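Local coordinates for protein endopolygalacturonase (Chondrostereum purpureum, PDB 1K5C) that probably hydrolyses the alpha-1,4-linked galacturonosyl chains of polygalacturonic acid, as a fungal endopolygalacturonase of glycoside hydrolase family 28, at residues Val289-Thr297 with Trp309-Ala319. Numbering follows the deposited sequence.
Sequences VNNAATRVT and WSQLTVTGGKA
Arg-295 lays its aliphatic arm against Val-314, CB lying 3.5 Å from Val-314 CG1, and then curls over the loop segment Gly-316 to Ala-319. Its chain is bent at CG-CD (chi3 -66°), which brings NH1 to the carbonyl of Gly-316. The bond from Arg-295 NH1 to Gly-316 O, 2.9 Å, is nearly straight and lies in the guanidinium plane, yet it meets the carbonyl from above its plane. Ala-319 N lies over one guanidinium face, while NH2 forms a salt bridge with Leu-335 OXT and NE hydrogen-bonds to Tyr-334 O. With the guanidinium gone, as in an alanine here, the C-terminal carboxylate would probably lose a charged mate and Gly-316 O its NH1 donor. Such contacts illustrate how a right-handed parallel beta-helix joins neighbouring coils at a corner. Here backbone bonds from Val-289 N to Thr-315 O, Lys-318 N to Ala-293 O and Arg-295 N to Lys-318 O (each 2.9 Å) join the two segments, the last two bridging Thr-294 with Lys-318. Glycine suits position 316, where a CB would clash with Val-289 O. Inside the coil, Val-296 directs CG1 at the edge of the Trp-309 ring, 3.8 Å from CZ3, and sets CG2 against Val-314 CG2, 3.7 Å away.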
loop_
_atom_site.group_PDB
_atom_site.type_symbol
_atom_site.label_atom_id
_atom_site.label_comp_id
_atom_site.label_asym_id
_atom_site.label_seq_id
_atom_site.Cartn_x
_atom_site.Cartn_y
_atom_site.Cartn_z
ATOM N N VAL A 289 9.144 -5.070 19.084
ATOM C CA VAL A 289 9.541 -6.126 18.199
ATOM C C VAL A 289 9.707 -7.439 18.982
ATOM O O VAL A 289 9.950 -7.467 20.204
ATOM C CB VAL A 289 10.810 -5.783 17.388
ATOM C CG1 VAL A 289 10.714 -4.415 16.714
ATOM C CG2 VAL A 289 12.092 -5.876 18.228
ATOM N N ASN A 290 9.621 -8.540 18.245
ATOM C CA ASN A 290 9.729 -9.878 18.811
ATOM C C ASN A 290 11.149 -10.212 19.199
ATOM O O ASN A 290 12.110 -9.523 18.835
ATOM C CB ASN A 290 9.268 -10.910 17.777
ATOM C CG ASN A 290 7.755 -10.818 17.570
ATOM O OD1 ASN A 290 7.018 -10.123 18.262
ATOM N ND2 ASN A 290 7.312 -11.559 16.542
ATOM N N ASN A 291 11.300 -11.336 19.921
ATOM C CA ASN A 291 12.589 -11.651 20.511
ATOM C C ASN A 291 13.733 -11.819 19.506
ATOM O O ASN A 291 14.861 -11.394 19.862
ATOM C CB ASN A 291 12.487 -12.973 21.318
ATOM C CG ASN A 291 11.769 -12.717 22.624
ATOM O OD1 ASN A 291 11.407 -11.587 22.996
ATOM N ND2 ASN A 291 11.555 -13.765 23.356
ATOM N N ALA A 292 13.457 -12.390 18.353
ATOM C CA ALA A 292 14.489 -12.607 17.348
ATOM C C ALA A 292 14.630 -11.472 16.361
ATOM O O ALA A 292 15.433 -11.534 15.451
ATOM C CB ALA A 292 14.208 -13.887 16.538
ATOM N N ALA A 293 13.801 -10.404 16.539
ATOM C CA ALA A 293 13.783 -9.306 15.587
ATOM C C ALA A 293 14.889 -8.298 15.884
ATOM O O ALA A 293 15.477 -8.280 16.978
ATOM C CB ALA A 293 12.435 -8.609 15.661
ATOM N N THR A 294 15.142 -7.450 14.893
ATOM C CA THR A 294 16.019 -6.283 15.011
ATOM C C THR A 294 15.182 -5.026 15.196
ATOM O O THR A 294 14.137 -4.869 14.552
ATOM C CB THR A 294 16.891 -6.175 13.757
ATOM O OG1 THR A 294 17.729 -7.343 13.674
ATOM C CG2 THR A 294 17.767 -4.945 13.769
ATOM N N ARG A 295 15.617 -4.122 16.071
ATOM C CA ARG A 295 14.884 -2.861 16.299
ATOM C C ARG A 295 14.946 -1.932 15.082
ATOM O O ARG A 295 13.925 -1.729 14.418
ATOM C CB ARG A 295 15.381 -2.180 17.584
ATOM C CG ARG A 295 14.974 -3.001 18.847
ATOM C CD ARG A 295 15.288 -2.259 20.115
ATOM N NE ARG A 295 16.694 -2.005 20.439
ATOM C CZ ARG A 295 17.443 -2.920 21.088
ATOM N NH1 ARG A 295 16.994 -4.129 21.397
ATOM N NH2 ARG A 295 18.707 -2.616 21.406
ATOM N N VAL A 296 16.124 -1.380 14.809
ATOM C CA VAL A 296 16.287 -0.415 13.704
ATOM C C VAL A 296 17.568 -0.703 12.947
ATOM O O VAL A 296 18.646 -0.767 13.544
ATOM C CB VAL A 296 16.361 1.009 14.285
ATOM C CG1 VAL A 296 16.701 2.039 13.195
ATOM C CG2 VAL A 296 15.081 1.398 15.010
ATOM N N THR A 297 17.465 -0.790 11.625
ATOM C CA THR A 297 18.645 -0.761 10.760
ATOM C C THR A 297 18.424 0.321 9.686
ATOM O O THR A 297 17.355 0.363 9.059
ATOM C CB THR A 297 18.968 -2.115 10.132
ATOM O OG1 THR A 297 19.564 -2.902 11.213
ATOM C CG2 THR A 297 19.948 -2.068 8.959
ATOM N N TRP A 309 14.490 12.032 14.855
ATOM C CA TRP A 309 13.804 10.805 15.247
ATOM C C TRP A 309 13.438 10.849 16.738
ATOM O O TRP A 309 13.245 9.834 17.397
ATOM C CB TRP A 309 14.693 9.582 14.961
ATOM C CG TRP A 309 14.747 9.272 13.482
ATOM C CD1 TRP A 309 14.461 10.073 12.398
ATOM C CD2 TRP A 309 15.104 7.974 12.941
ATOM N NE1 TRP A 309 14.621 9.356 11.209
ATOM C CE2 TRP A 309 15.013 8.079 11.532
ATOM C CE3 TRP A 309 15.492 6.764 13.529
ATOM C CZ2 TRP A 309 15.307 6.953 10.708
ATOM C CZ3 TRP A 309 15.769 5.678 12.704
ATOM C CH2 TRP A 309 15.678 5.790 11.307
ATOM N N SER A 310 13.216 12.086 17.255
ATOM C CA SER A 310 13.002 12.253 18.697
ATOM C C SER A 310 11.825 11.517 19.204
ATOM O O SER A 310 11.828 11.120 20.377
ATOM C CB SER A 310 12.858 13.769 18.981
ATOM O OG SER A 310 11.753 14.325 18.218
ATOM N N GLN A 311 10.771 11.324 18.382
ATOM C CA GLN A 311 9.542 10.689 18.884
ATOM C C GLN A 311 9.482 9.185 18.618
ATOM O O GLN A 311 8.445 8.564 18.895
ATOM C CB GLN A 311 8.305 11.407 18.312
ATOM C CG GLN A 311 8.184 12.853 18.893
ATOM C CD GLN A 311 7.870 12.784 20.386
ATOM O OE1 GLN A 311 8.754 12.736 21.219
ATOM N NE2 GLN A 311 6.611 12.713 20.732
ATOM N N LEU A 312 10.591 8.586 18.153
ATOM C CA LEU A 312 10.613 7.128 17.960
ATOM C C LEU A 312 11.081 6.424 19.224
ATOM O O LEU A 312 12.153 6.763 19.772
ATOM C CB LEU A 312 11.589 6.806 16.809
ATOM C CG LEU A 312 11.788 5.342 16.494
ATOM C CD1 LEU A 312 10.433 4.683 16.061
ATOM C CD2 LEU A 312 12.856 5.142 15.407
ATOM N N THR A 313 10.360 5.398 19.616
ATOM C CA THR A 313 10.813 4.456 20.674
ATOM C C THR A 313 10.646 3.041 20.111
ATOM O O THR A 313 9.512 2.696 19.759
ATOM C CB THR A 313 10.038 4.625 21.985
ATOM O OG1 THR A 313 10.207 5.951 22.471
ATOM C CG2 THR A 313 10.509 3.583 22.997
ATOM N N VAL A 314 11.713 2.287 20.057
ATOM C CA VAL A 314 11.644 0.891 19.620
ATOM C C VAL A 314 12.223 0.021 20.749
ATOM O O VAL A 314 13.333 0.326 21.221
ATOM C CB VAL A 314 12.419 0.634 18.314
ATOM C CG1 VAL A 314 12.126 -0.804 17.802
ATOM C CG2 VAL A 314 12.077 1.653 17.227
ATOM N N THR A 315 11.492 -1.008 21.137
ATOM C CA THR A 315 11.898 -1.907 22.215
ATOM C C THR A 315 11.716 -3.373 21.753
ATOM O O THR A 315 11.011 -3.655 20.805
ATOM C CB THR A 315 11.086 -1.645 23.502
ATOM O OG1 THR A 315 9.677 -1.806 23.209
ATOM C CG2 THR A 315 11.357 -0.227 24.063
ATOM N N GLY A 316 12.414 -4.239 22.506
ATOM C CA GLY A 316 12.399 -5.665 22.196
ATOM C C GLY A 316 13.602 -6.068 21.316
ATOM O O GLY A 316 14.344 -5.219 20.793
ATOM N N GLY A 317 13.743 -7.380 21.100
ATOM C CA GLY A 317 14.692 -7.853 20.100
ATOM C C GLY A 317 16.106 -7.400 20.388
ATOM O O GLY A 317 16.558 -7.305 21.553
ATOM N N LYS A 318 16.860 -7.171 19.311
ATOM C CA LYS A 318 18.272 -6.792 19.386
ATOM C C LYS A 318 18.517 -5.534 18.579
ATOM O O LYS A 318 17.726 -5.117 17.728
ATOM C CB LYS A 318 19.160 -7.905 18.875
ATOM C CG LYS A 318 19.065 -8.152 17.386
ATOM C CD LYS A 318 20.010 -9.247 16.916
ATOM C CE LYS A 318 19.898 -9.531 15.446
ATOM N NZ LYS A 318 20.793 -10.653 15.048
ATOM N N ALA A 319 19.649 -4.887 18.872
ATOM C CA ALA A 319 20.037 -3.705 18.130
ATOM C C ALA A 319 20.356 -4.028 16.692
ATOM O O ALA A 319 20.964 -5.045 16.403
ATOM C CB ALA A 319 21.334 -3.138 18.771
HETATM O O HOH W 1 11.422 -8.874 22.139
#